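Local structure of acyl-coenzyme A oxidase 3 (Yarrowia lipolytica, 5YS9) at residues A[119-124]-A[257-262]; A[203-208]-A[247-252]; A[351-356]-A[618-623]; A[593-598]-A[614-619]. The protein oxidises fatty acyl-CoA esters to (2E)-enoyl-CoA with FAD and oxygen, releasing hydrogen peroxide in peroxisomal beta-oxidation. All coordinates share one frame; numbering follows the deposited sequence.

Interaction 1 of 4, residues A[119-124]-A[257-262]. With FAD (flavin-adenine dinucleotide), chain C.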
# COMPACT_ATOMS: atom_id res chain seq x y z
N ARG A 119 0.32 10.84 -19.40
CA ARG A 119 1.72 11.26 -19.32
C ARG A 119 2.69 10.17 -19.79
O ARG A 119 3.62 10.46 -20.53
CB ARG A 119 2.01 11.66 -17.87
CG ARG A 119 3.44 12.01 -17.62
CD ARG A 119 3.78 12.15 -16.16
NE ARG A 119 5.18 12.55 -16.15
CZ ARG A 119 5.96 12.71 -15.08
NH1 ARG A 119 5.47 12.53 -13.87
NH2 ARG A 119 7.26 13.04 -15.24
N ILE A 120 2.49 8.92 -19.38
CA ILE A 120 3.43 7.85 -19.72
C ILE A 120 3.16 7.34 -21.10
O ILE A 120 4.10 7.03 -21.83
CB ILE A 120 3.40 6.65 -18.74
CG1 ILE A 120 3.59 7.13 -17.31
CG2 ILE A 120 4.51 5.67 -19.05
CD1 ILE A 120 4.84 7.98 -17.14
N ARG A 121 1.91 7.29 -21.50
CA ARG A 121 1.62 6.81 -22.83
C ARG A 121 2.25 7.69 -23.88
O ARG A 121 2.73 7.22 -24.89
CB ARG A 121 0.13 6.63 -23.08
CG ARG A 121 -0.13 5.41 -23.93
CD ARG A 121 -1.53 5.35 -24.44
NE ARG A 121 -1.57 4.79 -25.78
CZ ARG A 121 -2.64 4.22 -26.30
NH1 ARG A 121 -3.73 4.14 -25.59
NH2 ARG A 121 -2.59 3.74 -27.51
N LEU A 122 2.25 8.98 -23.63
CA LEU A 122 3.06 9.89 -24.44
C LEU A 122 4.54 9.72 -24.15
O LEU A 122 5.37 9.60 -25.07
CB LEU A 122 2.67 11.33 -24.16
CG LEU A 122 3.18 12.31 -25.19
CD1 LEU A 122 2.86 11.79 -26.59
CD2 LEU A 122 2.58 13.68 -24.92
N GLY A 123 4.86 9.73 -22.87
CA GLY A 123 6.25 9.60 -22.41
C GLY A 123 7.13 8.54 -23.08
O GLY A 123 8.33 8.77 -23.31
N VAL A 124 6.56 7.39 -23.40
CA VAL A 124 7.36 6.34 -23.99
C VAL A 124 7.95 6.75 -25.33
O VAL A 124 9.06 6.39 -25.64
CB VAL A 124 6.62 4.99 -24.13
CG1 VAL A 124 6.19 4.48 -22.78
CG2 VAL A 124 5.46 5.09 -25.08
N ASP A 257 -3.86 2.01 -16.53
CA ASP A 257 -4.46 1.26 -17.60
C ASP A 257 -4.52 2.01 -18.93
O ASP A 257 -4.73 1.41 -19.95
CB ASP A 257 -5.82 0.71 -17.20
CG ASP A 257 -5.73 -0.69 -16.63
OD1 ASP A 257 -4.93 -1.50 -17.10
OD2 ASP A 257 -6.48 -0.99 -15.70
N ALA A 258 -4.37 3.33 -18.90
CA ALA A 258 -4.39 4.09 -20.15
C ALA A 258 -3.22 3.72 -21.05
O ALA A 258 -3.28 3.98 -22.26
CB ALA A 258 -4.32 5.58 -19.87
N ILE A 259 -2.14 3.20 -20.47
CA ILE A 259 -0.95 2.82 -21.23
C ILE A 259 -1.08 1.43 -21.81
O ILE A 259 -1.42 0.49 -21.11
CB ILE A 259 0.31 2.80 -20.35
CG1 ILE A 259 0.49 4.11 -19.62
CG2 ILE A 259 1.54 2.49 -21.18
CD1 ILE A 259 1.32 3.96 -18.37
N ASP A 260 -0.76 1.30 -23.08
CA ASP A 260 -0.91 0.04 -23.82
C ASP A 260 0.37 -0.81 -23.86
O ASP A 260 1.00 -0.98 -24.90
CB ASP A 260 -1.44 0.30 -25.26
CG ASP A 260 -0.51 1.17 -26.09
OD1 ASP A 260 0.02 2.15 -25.56
OD2 ASP A 260 -0.35 0.90 -27.30
N ASN A 261 0.73 -1.36 -22.71
CA ASN A 261 1.94 -2.10 -22.56
C ASN A 261 1.76 -3.40 -23.33
O ASN A 261 0.77 -4.11 -23.14
CB ASN A 261 2.25 -2.42 -21.12
CG ASN A 261 2.54 -1.20 -20.31
OD1 ASN A 261 3.70 -0.74 -20.24
ND2 ASN A 261 1.50 -0.67 -19.65
N GLY A 262 2.71 -3.69 -24.19
CA GLY A 262 2.60 -4.83 -25.00
C GLY A 262 3.85 -5.65 -24.89
O GLY A 262 4.87 -5.13 -24.45
PA FAD C . 13.77 -8.09 -11.66
O1A FAD C . 13.85 -9.50 -12.10
O2A FAD C . 14.88 -7.15 -11.94
O5B FAD C . 13.61 -8.15 -10.09
C5B FAD C . 12.51 -8.84 -9.51
C4B FAD C . 12.61 -8.84 -8.00
O4B FAD C . 13.82 -9.48 -7.60
C3B FAD C . 12.67 -7.43 -7.46
O3B FAD C . 11.92 -7.35 -6.27
C2B FAD C . 14.11 -7.22 -7.10
O2B FAD C . 14.18 -6.44 -5.92
C1B FAD C . 14.65 -8.60 -6.86
N9A FAD C . 16.05 -8.61 -7.31
C8A FAD C . 16.50 -8.53 -8.56
N7A FAD C . 17.84 -8.53 -8.59
C5A FAD C . 18.27 -8.61 -7.33
C6A FAD C . 19.57 -8.65 -6.65
N6A FAD C . 20.72 -8.62 -7.35
N1A FAD C . 19.57 -8.73 -5.31
C2A FAD C . 18.44 -8.76 -4.61
N3A FAD C . 17.23 -8.73 -5.16
C4A FAD C . 17.09 -8.65 -6.49
N1 FAD C . 10.46 -1.48 -19.59
C2 FAD C . 10.79 -0.94 -20.76
O2 FAD C . 11.89 -1.19 -21.25
N3 FAD C . 10.00 -0.13 -21.44
C4 FAD C . 8.80 0.20 -20.99
O4 FAD C . 8.09 0.95 -21.65
C4X FAD C . 8.36 -0.35 -19.71
N5 FAD C . 7.16 -0.06 -19.22
C5X FAD C . 6.78 -0.59 -18.06
C6 FAD C . 5.53 -0.26 -17.59
C7 FAD C . 5.08 -0.78 -16.40
C7M FAD C . 3.72 -0.39 -15.92
C8 FAD C . 5.96 -1.69 -15.63
C8M FAD C . 5.50 -2.26 -14.33
C9 FAD C . 7.22 -2.01 -16.09
C9A FAD C . 7.66 -1.49 -17.29
N10 FAD C . 8.93 -1.80 -17.78
C10 FAD C . 9.29 -1.24 -19.01
C1' FAD C . 9.84 -2.71 -17.08
C2' FAD C . 10.52 -2.17 -15.84
O2' FAD C . 11.52 -1.24 -16.26
C3' FAD C . 11.16 -3.34 -15.09
O3' FAD C . 10.09 -4.13 -14.61
C4' FAD C . 12.06 -3.03 -13.90
O4' FAD C . 13.08 -2.09 -14.21
C5' FAD C . 12.80 -4.28 -13.46
O5' FAD C . 11.88 -5.23 -12.97
P FAD C . 11.95 -6.75 -13.39
O1P FAD C . 10.57 -7.15 -13.74
O2P FAD C . 13.06 -6.93 -14.36
O3P FAD C . 12.34 -7.47 -12.04

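Interaction 2 of 4, residues A[203-208]-A[247-252]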
# COMPACT_ATOMS: atom_id res chain seq x y z
N GLY A 203 3.04 1.49 -25.21
CA GLY A 203 2.80 1.93 -26.60
C GLY A 203 2.86 0.83 -27.65
O GLY A 203 2.36 1.01 -28.77
N ALA A 204 3.51 -0.29 -27.32
CA ALA A 204 3.70 -1.36 -28.30
C ALA A 204 2.43 -2.08 -28.65
O ALA A 204 2.29 -2.59 -29.75
CB ALA A 204 4.74 -2.36 -27.83
N ALA A 205 1.51 -2.18 -27.70
CA ALA A 205 0.38 -3.08 -27.88
C ALA A 205 -0.47 -2.55 -29.01
O ALA A 205 -0.71 -3.22 -29.96
CB ALA A 205 -0.41 -3.24 -26.62
N HIS A 206 -0.79 -1.29 -28.96
CA HIS A 206 -1.68 -0.70 -29.94
C HIS A 206 -1.18 0.55 -30.65
O HIS A 206 -1.81 0.97 -31.60
CB HIS A 206 -3.02 -0.34 -29.27
CG HIS A 206 -3.87 -1.52 -28.94
ND1 HIS A 206 -3.87 -2.69 -29.68
CD2 HIS A 206 -4.82 -1.69 -27.98
CE1 HIS A 206 -4.73 -3.54 -29.16
NE2 HIS A 206 -5.32 -2.95 -28.14
N SER A 207 -0.09 1.17 -30.21
CA SER A 207 0.24 2.52 -30.69
C SER A 207 1.43 2.63 -31.59
O SER A 207 1.41 3.37 -32.57
CB SER A 207 0.41 3.48 -29.50
OG SER A 207 -0.43 3.07 -28.45
N ALA A 208 2.49 1.89 -31.27
CA ALA A 208 3.81 2.17 -31.83
C ALA A 208 4.01 1.62 -33.23
O ALA A 208 3.68 0.47 -33.49
CB ALA A 208 4.87 1.60 -30.92
N LEU A 247 3.37 -9.14 -31.65
CA LEU A 247 3.12 -8.40 -30.44
C LEU A 247 1.63 -8.40 -30.06
O LEU A 247 0.79 -8.80 -30.85
CB LEU A 247 3.63 -6.97 -30.62
CG LEU A 247 2.96 -6.14 -31.70
CD1 LEU A 247 1.58 -5.64 -31.32
CD2 LEU A 247 3.94 -5.00 -31.95
N GLY A 248 1.37 -8.07 -28.80
CA GLY A 248 0.04 -8.10 -28.25
C GLY A 248 -0.11 -7.27 -27.00
O GLY A 248 0.87 -6.90 -26.39
N ASP A 249 -1.34 -7.00 -26.60
CA ASP A 249 -1.61 -6.29 -25.38
C ASP A 249 -1.40 -7.18 -24.17
O ASP A 249 -1.91 -8.28 -24.10
CB ASP A 249 -3.06 -5.81 -25.43
CG ASP A 249 -3.41 -4.87 -24.31
OD1 ASP A 249 -2.76 -4.84 -23.27
OD2 ASP A 249 -4.39 -4.15 -24.49
N ILE A 250 -0.63 -6.69 -23.23
CA ILE A 250 -0.38 -7.38 -21.98
C ILE A 250 -1.60 -7.42 -21.08
O ILE A 250 -1.72 -8.29 -20.25
CB ILE A 250 0.89 -6.88 -21.29
CG1 ILE A 250 2.08 -7.27 -22.15
CG2 ILE A 250 1.01 -7.49 -19.91
CD1 ILE A 250 3.42 -6.92 -21.58
N GLY A 251 -2.50 -6.48 -21.27
CA GLY A 251 -3.74 -6.51 -20.53
C GLY A 251 -3.78 -5.76 -19.23
O GLY A 251 -3.07 -4.80 -19.05
N LYS A 252 -4.66 -6.18 -18.35
CA LYS A 252 -4.94 -5.45 -17.13
C LYS A 252 -3.72 -5.32 -16.24
O LYS A 252 -3.05 -6.28 -15.95
CB LYS A 252 -6.07 -6.15 -16.37
CG LYS A 252 -6.53 -5.45 -15.11
CD LYS A 252 -7.47 -4.31 -15.45
CE LYS A 252 -8.01 -3.66 -14.20
NZ LYS A 252 -7.00 -2.82 -13.53

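Interaction 3 of 4, residues A[351-356]-A[618-623]. With FAD (flavin-adenine dinucleotide), chain D.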
# COMPACT_ATOMS: atom_id res chain seq x y z
N HIS A 351 -3.29 12.02 15.77
CA HIS A 351 -3.56 12.29 14.40
C HIS A 351 -2.54 13.28 13.78
O HIS A 351 -2.12 13.13 12.59
CB HIS A 351 -4.99 12.78 14.25
CG HIS A 351 -5.52 12.56 12.88
ND1 HIS A 351 -5.94 11.32 12.44
CD2 HIS A 351 -5.64 13.41 11.83
CE1 HIS A 351 -6.36 11.44 11.20
NE2 HIS A 351 -6.19 12.69 10.80
N GLN A 352 -2.11 14.25 14.60
CA GLN A 352 -1.02 15.16 14.24
C GLN A 352 0.25 14.39 13.90
O GLN A 352 0.85 14.67 12.87
CB GLN A 352 -0.74 16.19 15.36
CG GLN A 352 -1.89 17.20 15.57
CD GLN A 352 -1.67 18.13 16.75
OE1 GLN A 352 -0.58 18.14 17.33
NE2 GLN A 352 -2.69 18.94 17.09
N ARG A 353 0.59 13.39 14.69
CA ARG A 353 1.73 12.51 14.44
C ARG A 353 1.61 11.70 13.16
O ARG A 353 2.59 11.42 12.51
CB ARG A 353 1.97 11.58 15.62
CG ARG A 353 2.75 12.21 16.74
CD ARG A 353 2.76 11.30 17.94
NE ARG A 353 3.74 11.71 18.92
CZ ARG A 353 5.02 11.40 18.87
NH1 ARG A 353 5.48 10.67 17.88
NH2 ARG A 353 5.83 11.82 19.81
N ARG A 354 0.41 11.26 12.85
CA ARG A 354 0.17 10.56 11.60
C ARG A 354 0.42 11.40 10.36
O ARG A 354 0.95 10.90 9.40
CB ARG A 354 -1.26 10.03 11.55
CG ARG A 354 -1.60 9.02 12.61
CD ARG A 354 -2.33 7.85 11.99
NE ARG A 354 -3.74 7.88 12.29
CZ ARG A 354 -4.69 7.57 11.44
NH1 ARG A 354 -5.95 7.64 11.81
NH2 ARG A 354 -4.39 7.19 10.22
N LEU A 355 -0.01 12.65 10.37
CA LEU A 355 0.03 13.45 9.17
C LEU A 355 1.07 14.54 9.09
O LEU A 355 1.61 14.80 8.04
CB LEU A 355 -1.34 14.06 8.90
CG LEU A 355 -2.54 13.13 8.74
CD1 LEU A 355 -3.79 13.95 8.51
CD2 LEU A 355 -2.31 12.15 7.61
N LEU A 356 1.33 15.22 10.19
CA LEU A 356 2.20 16.42 10.10
C LEU A 356 3.67 16.12 9.70
O LEU A 356 4.26 16.91 8.96
CB LEU A 356 2.11 17.27 11.36
CG LEU A 356 0.72 17.81 11.63
CD1 LEU A 356 0.73 18.64 12.91
CD2 LEU A 356 0.13 18.64 10.49
N LEU A 618 9.80 16.63 22.03
CA LEU A 618 10.05 17.65 21.01
C LEU A 618 9.18 17.46 19.77
O LEU A 618 8.59 18.41 19.30
CB LEU A 618 11.53 17.72 20.68
CG LEU A 618 12.35 18.39 21.81
CD1 LEU A 618 13.83 18.39 21.48
CD2 LEU A 618 11.85 19.81 22.08
N VAL A 619 9.05 16.20 19.32
CA VAL A 619 8.17 15.83 18.22
C VAL A 619 6.70 16.25 18.53
O VAL A 619 6.05 16.85 17.70
CB VAL A 619 8.25 14.30 17.92
CG1 VAL A 619 7.18 13.88 16.92
CG2 VAL A 619 9.61 13.91 17.38
N ASN A 620 6.20 15.93 19.73
CA ASN A 620 4.89 16.43 20.21
C ASN A 620 4.78 17.92 20.16
O ASN A 620 3.77 18.46 19.64
CB ASN A 620 4.58 16.00 21.63
CG ASN A 620 4.36 14.50 21.76
OD1 ASN A 620 4.23 13.79 20.77
ND2 ASN A 620 4.36 14.01 22.99
N HIS A 621 5.81 18.60 20.65
CA HIS A 621 5.86 20.07 20.62
C HIS A 621 5.78 20.65 19.21
O HIS A 621 4.97 21.54 18.95
CB HIS A 621 7.07 20.60 21.38
CG HIS A 621 7.31 22.07 21.20
ND1 HIS A 621 8.32 22.57 20.40
CD2 HIS A 621 6.68 23.14 21.73
CE1 HIS A 621 8.29 23.89 20.42
NE2 HIS A 621 7.30 24.25 21.22
N TYR A 622 6.61 20.15 18.31
CA TYR A 622 6.60 20.67 16.92
C TYR A 622 5.37 20.26 16.14
O TYR A 622 4.91 20.99 15.27
CB TYR A 622 7.87 20.25 16.15
CG TYR A 622 9.05 21.05 16.57
CD1 TYR A 622 9.18 22.38 16.15
CD2 TYR A 622 10.05 20.50 17.38
CE1 TYR A 622 10.28 23.14 16.52
CE2 TYR A 622 11.15 21.24 17.75
CZ TYR A 622 11.25 22.55 17.32
OH TYR A 622 12.29 23.29 17.71
N CYS A 623 4.85 19.07 16.44
CA CYS A 623 3.51 18.73 15.99
C CYS A 623 2.53 19.88 16.27
O CYS A 623 1.82 20.28 15.39
CB CYS A 623 3.02 17.41 16.62
SG CYS A 623 3.51 15.95 15.68
PA FAD D . -13.73 8.11 11.71
O1A FAD D . -14.26 7.26 12.81
O2A FAD D . -14.06 9.55 11.64
O5B FAD D . -12.16 8.07 11.66
C5B FAD D . -11.54 8.77 10.59
C4B FAD D . -10.08 8.93 10.90
O4B FAD D . -9.95 9.69 12.09
C3B FAD D . -9.50 7.57 11.17
O3B FAD D . -8.25 7.44 10.53
C2B FAD D . -9.28 7.53 12.65
O2B FAD D . -8.10 6.78 12.94
C1B FAD D . -9.15 8.99 13.03
N9A FAD D . -9.73 9.08 14.37
C8A FAD D . -11.03 9.02 14.66
N7A FAD D . -11.22 9.10 15.99
C5A FAD D . -10.01 9.21 16.57
C6A FAD D . -9.49 9.32 17.94
N6A FAD D . -10.31 9.35 19.01
N1A FAD D . -8.17 9.40 18.09
C2A FAD D . -7.34 9.38 17.04
N3A FAD D . -7.73 9.27 15.77
C4A FAD D . -9.04 9.18 15.49
N1 FAD D . -20.94 0.48 7.89
C2 FAD D . -22.10 -0.15 8.10
O2 FAD D . -22.76 0.16 9.09
N3 FAD D . -22.57 -1.10 7.31
C4 FAD D . -21.91 -1.49 6.24
O4 FAD D . -22.37 -2.37 5.53
C4X FAD D . -20.63 -0.85 5.92
N5 FAD D . -19.92 -1.21 4.86
C5X FAD D . -18.76 -0.60 4.58
C6 FAD D . -18.07 -0.98 3.46
C7 FAD D . -16.88 -0.37 3.15
C7M FAD D . -16.12 -0.79 1.94
C8 FAD D . -16.35 0.70 4.04
C8M FAD D . -15.06 1.37 3.72
C9 FAD D . -17.05 1.07 5.17
C9A FAD D . -18.24 0.46 5.47
N10 FAD D . -18.96 0.84 6.62
C10 FAD D . -20.17 0.19 6.85
C1' FAD D . -18.51 1.89 7.53
C2' FAD D . -17.23 1.58 8.30
O2' FAD D . -17.53 0.75 9.42
C3' FAD D . -16.55 2.87 8.76
O3' FAD D . -15.82 3.38 7.67
C4' FAD D . -15.58 2.71 9.92
O4' FAD D . -16.11 1.78 10.84
C5' FAD D . -15.38 4.01 10.69
O5' FAD D . -14.52 4.95 10.08
P FAD D . -15.04 6.44 9.81
O1P FAD D . -15.13 6.67 8.35
O2P FAD D . -16.24 6.65 10.64
O3P FAD D . -13.88 7.41 10.28

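Interaction 4 of 4, residues A[593-598]-A[614-619]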
# COMPACT_ATOMS: atom_id res chain seq x y z
N SER A 593 12.11 11.60 12.47
CA SER A 593 13.00 10.61 11.87
C SER A 593 13.93 9.95 12.87
O SER A 593 14.21 8.76 12.75
CB SER A 593 13.86 11.25 10.79
OG SER A 593 13.09 11.80 9.77
N ILE A 594 14.42 10.73 13.82
CA ILE A 594 15.22 10.23 14.92
C ILE A 594 14.39 9.32 15.80
O ILE A 594 14.85 8.28 16.22
CB ILE A 594 15.78 11.41 15.74
CG1 ILE A 594 16.85 12.15 14.94
CG2 ILE A 594 16.37 10.94 17.06
CD1 ILE A 594 17.25 13.48 15.50
N GLU A 595 13.17 9.72 16.07
CA GLU A 595 12.27 8.94 16.89
C GLU A 595 11.88 7.60 16.28
O GLU A 595 11.75 6.62 16.97
CB GLU A 595 11.03 9.76 17.21
CG GLU A 595 10.07 9.08 18.14
CD GLU A 595 8.81 9.87 18.32
OE1 GLU A 595 8.21 10.23 17.30
OE2 GLU A 595 8.44 10.15 19.46
N GLU A 596 11.67 7.59 14.97
CA GLU A 596 11.37 6.37 14.25
C GLU A 596 12.52 5.40 14.26
O GLU A 596 12.32 4.20 14.17
CB GLU A 596 10.87 6.65 12.83
CG GLU A 596 9.56 7.42 12.77
CD GLU A 596 8.35 6.61 13.20
OE1 GLU A 596 7.99 6.65 14.39
OE2 GLU A 596 7.74 5.94 12.35
N ASP A 597 13.74 5.91 14.34
CA ASP A 597 14.89 5.03 14.34
C ASP A 597 15.78 5.33 15.53
O ASP A 597 16.96 5.59 15.40
CB ASP A 597 15.68 5.22 13.05
CG ASP A 597 15.83 3.93 12.27
OD1 ASP A 597 16.03 2.87 12.88
OD2 ASP A 597 15.75 3.98 11.03
N SER A 598 15.19 5.19 16.71
CA SER A 598 15.84 5.51 17.97
C SER A 598 17.06 4.65 18.19
O SER A 598 18.05 5.10 18.74
CB SER A 598 14.87 5.37 19.12
OG SER A 598 14.49 4.02 19.30
N GLN A 614 13.12 12.85 25.60
CA GLN A 614 13.15 14.27 25.23
C GLN A 614 12.78 14.49 23.76
O GLN A 614 12.03 15.41 23.44
CB GLN A 614 14.52 14.92 25.54
CG GLN A 614 14.51 16.45 25.51
CD GLN A 614 13.58 17.05 26.57
OE1 GLN A 614 13.66 16.69 27.75
NE2 GLN A 614 12.68 17.94 26.15
N VAL A 615 13.32 13.64 22.89
CA VAL A 615 13.01 13.62 21.47
C VAL A 615 11.51 13.44 21.28
O VAL A 615 10.91 14.22 20.52
CB VAL A 615 13.79 12.51 20.72
CG1 VAL A 615 13.21 12.25 19.34
CG2 VAL A 615 15.26 12.91 20.60
N THR A 616 10.90 12.47 21.99
CA THR A 616 9.44 12.30 21.95
C THR A 616 8.72 13.62 22.29
O THR A 616 7.86 14.08 21.54
CB THR A 616 8.95 11.07 22.76
OG1 THR A 616 9.39 9.89 22.10
CG2 THR A 616 7.45 10.98 22.83
N GLU A 617 9.16 14.28 23.35
CA GLU A 617 8.52 15.51 23.77
C GLU A 617 8.66 16.59 22.70
O GLU A 617 7.74 17.36 22.46
CB GLU A 617 9.08 15.96 25.11
CG GLU A 617 8.30 17.11 25.73
CD GLU A 617 8.47 17.18 27.24
OE1 GLU A 617 8.30 16.13 27.90
OE2 GLU A 617 8.79 18.28 27.76
N LEU A 618 9.80 16.63 22.03
CA LEU A 618 10.05 17.65 21.01
C LEU A 618 9.18 17.46 19.77
O LEU A 618 8.59 18.41 19.30
CB LEU A 618 11.53 17.72 20.68
CG LEU A 618 12.35 18.39 21.81
CD1 LEU A 618 13.83 18.39 21.48
CD2 LEU A 618 11.85 19.81 22.08
N VAL A 619 9.05 16.20 19.32
CA VAL A 619 8.17 15.83 18.22
C VAL A 619 6.70 16.25 18.53
O VAL A 619 6.05 16.85 17.70
CB VAL A 619 8.25 14.30 17.92
CG1 VAL A 619 7.18 13.88 16.92
CG2 VAL A 619 9.61 13.91 17.38

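Interaction 1 of 4, residues A[119-124]-A[257-262]
Arg121 lays one face of its guanidinium against the carboxylate of Asp260. Arg121 NE and Asp260 OD1 stand 3.1 Å apart, a salt bridge held by charge alone. OD1 lies well out of the guanidinium plane and no N-H points at it. The two planes are tilted by 34°, with Asp260 CG offset toward the rim of the guanidinium. The carboxylate gets there because Asp260 CG sits between its backbone N and carbonyl carbon (chi1 61°). Arg121 CD approaches Ala258 O at 3.1 Å, and NH1 adds a weak hydrogen bond of 3.4 Å to Ala258 O. Next to this polar patch, Ile259 CD1 presses on Ile120 CB at 3.4 Å and on Ile120 CG2 at 3.7 Å. The contact joins the N-terminal helical domain to the middle beta domain of the acyl-CoA oxidase fold. Helix 116-136 meets the loop that leads into strand 262-272. With a leucine in place of Arg121, the Asp260 carboxylate would probably be left buried without its countercharge on this side. Further out, the hydroxyl of Ser207 is probably hydrogen-bonded to both Arg121 NH2 and Asp260 OD2. The backbone N of His206 also bonds to Asp260 OD2. Tyr676 of the second subunit takes a hydrogen bond from Arg121 NH1, which brings the dimer partner to the same guanidinium. Asn261 follows Asp260 directly and belongs to the FAD pocket, its side chain lying beside C6 of the isoalloxazine ring.

Interaction 2 of 4, residues A[203-208]-A[247-252]
Within the middle beta domain of the acyl-CoA oxidase fold, Ala205 of the loop after strand 198-201 packs on Asp249 at the end of strand 245-249. Ala205 CB lies 3.5 Å from Asp249 CA and 3.9 Å from Asp249 CB. Leu247, two residues earlier on the strand, brings a methyl to the same loop. Leu247 CD1 is 3.5 Å from Ala204 O and 3.6 Å from Ala205 O. Leu247 CG stands between the backbone N and the carbonyl carbon (chi1 63°), and the branch is thereby carried to these carbonyls. Both oxygens also accept hydrogen bonds from the guanidinium of Arg234, so the methyl lies against oxygens that already have a donor. The imidazole of His206 passes near the Asp249 carboxylate with the two planes 85° apart. Both Asp249 oxygens are held. OD2 forms a salt bridge with Arg82 of helix 78-92, which ties the strand end to the N-terminal helical domain. The loop is closed by Gly203 O, which takes Ser207 N and Ala208 N from opposite faces of its carbonyl plane. On the strand side there is an Asx turn, in which Gly251 N donates to Asp249 OD1 at 2.6 Å. An alanine here in place of Asp249 would probably leave Arg82 without its mate and the turn to Gly251 without its side-chain bond. Gly251 N reaches Asp249 OD1 from above the carboxylate plane.

Interaction 3 of 4, residues A[351-356]-A[618-623]
Asn620 OD1 is gripped by two nitrogens of Arg353. Arg353 NE at 2.8 Å and Arg353 NH2 at 2.7 Å both donate to Asn620 OD1, so the guanidinium meets one oxygen side-on. The NE bond runs nearly in line with the Asn620 carbonyl, with a C=O...N angle of 167°. NH2 comes from above the carbonyl plane instead, and the amide stands almost upright to the guanidinium at 85°. One face of that guanidinium is covered by Val619 CG1, which is 3.8 Å from Arg353 NH1; NH1 also forms a salt bridge with Glu595. Arg353 has CG beside its backbone N and is extended from there to NE, and this stretched chain carries the guanidinium across to helix 609-628. The contact is a steep crossing of two helices in the helical C-terminal half of the oxidase. The short axes of 351-356 and 618-623 pass 9.9 Å apart at 79°. Cys623 sits in the crossing, with SG 4.0 Å from Arg353 CG. Beside it, Gln352 OE1 comes to 3.7 Å from Cys623 CB, while Gln352 NE2 is bonded to the backbone O of Ile346. Leu356 CD1 lies on the carbonyl of Cys623. Arg354, next on the helix, turns to the FAD pocket, where its NH1 donates a 2.6 Å hydrogen bond to O3B of the adenosine ribose. Asp457 of the second subunit and Gln428 also bond this FAD.

Interaction 4 of 4, residues A[593-598]-A[614-619]
Glu595 reaches across to Thr616 with its side chain fully extended. CG lies opposite the backbone N (chi1 -176°) and the chain stays straight to the carboxylate (chi2 -174°). This brings Glu595 OE2 to 2.8 Å from Thr616 OG1, which donates the hydrogen bond. OE2 receives it on its anti lone pair, the one turned from OE1. Thr616 OG1 stands beside its own backbone N, opposite the carbonyl carbon (chi1 -68°). The methyl Thr616 CG2 also lies near the carboxylate, 3.6 Å from Glu595 OE2. The two side chains cross at about a right angle. Lower on the chain, Glu595 CB rests on Val615 CG1 at 3.9 Å. Val615 CG1 is the branch opposite its backbone N, and it also meets Ile594 CG2 at 4.1 Å, again at about a right angle. The methyls of Val619 lie beside the other carboxylate oxygen, with Val619 CG1 3.8 Å from Glu595 OE1. OE1 is not left to these carbons alone, since it forms a salt bridge with Arg353 NH1 on helix 349-385. This partner probably keeps the buried carboxylate ionised. The contact joins two roughly antiparallel helices of the C-terminal domain, linked through helix 598-604: the last turns of helix 579-596 lie against helix 609-628, which runs back alongside. Ile594 also packs on Leu510 and Trp514 of helix 507-534, and Gln548 of the second subunit packs against Glu595.

In the fold
All four contacts are buried, and they form two clusters on opposite sides of the chain's centre. Interaction 1 lies nearest that centre, its own centre about 16 Å away, and interaction 2 is nested within the loop it closes. Ser207 links them where helix meets beta domain. Interactions 3 and 4 lie about 25 and 27 Å from the centre and share helix 609-628; the Arg353-Glu595 salt bridge joins them. The chemistry differs. Interaction 1 combines charge with isoleucine packing, while interaction 2 is mainly carbon against backbone. Interactions 3 and 4 each bring a charged side chain to a neutral polar partner. Interactions 1 and 3 each include an FAD-pocket residue, facing different FAD molecules.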